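PDB 6XPJ: ethanolamine utilization protein EutS from Streptococcus intermedius SK54 = ATCC 27335, which forms flat hexamers as a minor shell protein of the choline-degrading bacterial microcompartment, probably lending the shell heterogeneity and flexibility. Local coordinates for residues C[30-33]-C[34-37]. The protein carries 1 engineered substitution. Sequence-based numbering, arbitrary orientation.
With SO4 (sulfate ion), chain G.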
# COMPACT_ATOMS: atom_id res chain seq x y z
N ALA C 30 4.11 -7.73 30.99
CA ALA C 30 5.51 -7.82 31.44
C ALA C 30 6.38 -8.12 30.22
O ALA C 30 6.85 -9.25 30.04
CB ALA C 30 5.62 -8.88 32.50
N PRO C 31 6.60 -7.13 29.33
CA PRO C 31 7.38 -7.33 28.12
C PRO C 31 8.76 -7.92 28.41
O PRO C 31 9.42 -7.58 29.37
CB PRO C 31 7.54 -5.95 27.50
CG PRO C 31 6.31 -5.23 28.02
CD PRO C 31 6.13 -5.74 29.42
N ILE C 32 9.20 -8.75 27.48
CA ILE C 32 10.60 -9.22 27.48
C ILE C 32 11.52 -8.04 27.14
O ILE C 32 11.10 -7.05 26.50
CB ILE C 32 10.80 -10.41 26.52
CG1 ILE C 32 10.64 -10.01 25.05
CG2 ILE C 32 9.90 -11.57 26.94
CD1 ILE C 32 10.99 -11.13 24.07
N GLU C 33 12.79 -8.18 27.51
CA GLU C 33 13.78 -7.09 27.32
C GLU C 33 13.83 -6.67 25.84
O GLU C 33 13.87 -5.46 25.55
CB GLU C 33 15.14 -7.56 27.85
CG GLU C 33 15.18 -7.71 29.35
CD GLU C 33 14.95 -6.40 30.08
OE1 GLU C 33 15.91 -5.61 30.20
OE2 GLU C 33 13.80 -6.16 30.48
N ALA C 34 13.83 -7.61 24.90
CA ALA C 34 13.96 -7.30 23.45
C ALA C 34 12.80 -6.44 22.94
O ALA C 34 12.95 -5.66 21.96
CB ALA C 34 14.10 -8.59 22.68
N VAL C 35 11.61 -6.59 23.52
CA VAL C 35 10.43 -5.79 23.10
C VAL C 35 10.59 -4.35 23.59
O VAL C 35 10.30 -3.40 22.82
CB VAL C 35 9.15 -6.48 23.61
CG1 VAL C 35 7.94 -5.57 23.56
CG2 VAL C 35 8.91 -7.78 22.84
N TYR C 36 11.00 -4.15 24.84
CA TYR C 36 11.29 -2.79 25.32
C TYR C 36 12.36 -2.16 24.42
O TYR C 36 12.23 -1.00 24.01
CB TYR C 36 11.81 -2.83 26.74
CG TYR C 36 10.85 -3.16 27.84
CD1 TYR C 36 9.66 -2.47 28.03
CD2 TYR C 36 11.18 -4.11 28.79
CE1 TYR C 36 8.86 -2.72 29.14
CE2 TYR C 36 10.39 -4.39 29.89
CZ TYR C 36 9.24 -3.65 30.09
OH TYR C 36 8.53 -3.95 31.23
N GLU C 37 13.40 -2.94 24.07
CA GLU C 37 14.54 -2.43 23.26
C GLU C 37 14.07 -2.02 21.86
O GLU C 37 14.52 -0.97 21.35
CB GLU C 37 15.67 -3.47 23.20
CG GLU C 37 17.05 -2.85 22.96
CD GLU C 37 17.63 -1.99 24.08
OE1 GLU C 37 17.52 -2.37 25.26
OE2 GLU C 37 18.20 -0.93 23.76
S SO4 G . 13.67 -11.49 29.22
O1 SO4 G . 12.71 -10.56 29.76
O2 SO4 G . 14.25 -10.93 28.03
O3 SO4 G . 14.70 -11.72 30.19
O4 SO4 G . 13.02 -12.73 28.90
O HOH W 1 8.59 -6.87 32.04
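Two backbone amides converge on the carbonyl oxygen of Ile32: Tyr36 N reaches Ile32 O at 3.3 Å and Val35 N at 3.1 Å, both as weak hydrogen bonds. This is the first turn of helix 33-39 in the circularly permuted BMC fold, entered from strand 11-28 with Ile32 at the N-cap position. One residue further on, the regular helical bond from Glu37 N to Glu33 O is shorter, at 3.0 Å. Ahead of the helix, Pro31 lays its ring across one face of Tyr36 in a CH-pi contact, with CB 3.8 Å from the ring centroid and 12° off the normal. The tyrosine lies back over the loop because its CG stands anti to its own carbonyl carbon (chi1 -72°), and its OH is hydrogen-bonded to Gly45 O. The carboxylate of Glu33 comes instead to the edge of this ring, OE2 lying near its plane, while OE1 is hydrogen-bonded to His43 ND1, whose ring also meets that of Tyr36. Ile32 sends CG1 between its backbone N and carbonyl carbon, which brings it within 3.6 Å of Val35 CG2. A neighbouring subunit packs here too: its Asp63 accepts a hydrogen bond from Ile32 N and lies against Pro31 and Val35. At the start of the helix, Glu33 N points to a sulfate, probably from the crystallisation liquor, and shares its hydrogen between O1 and O2. A water donates to both Pro31 O, at 2.9 Å, and Tyr36 OH, at 3.0 Å.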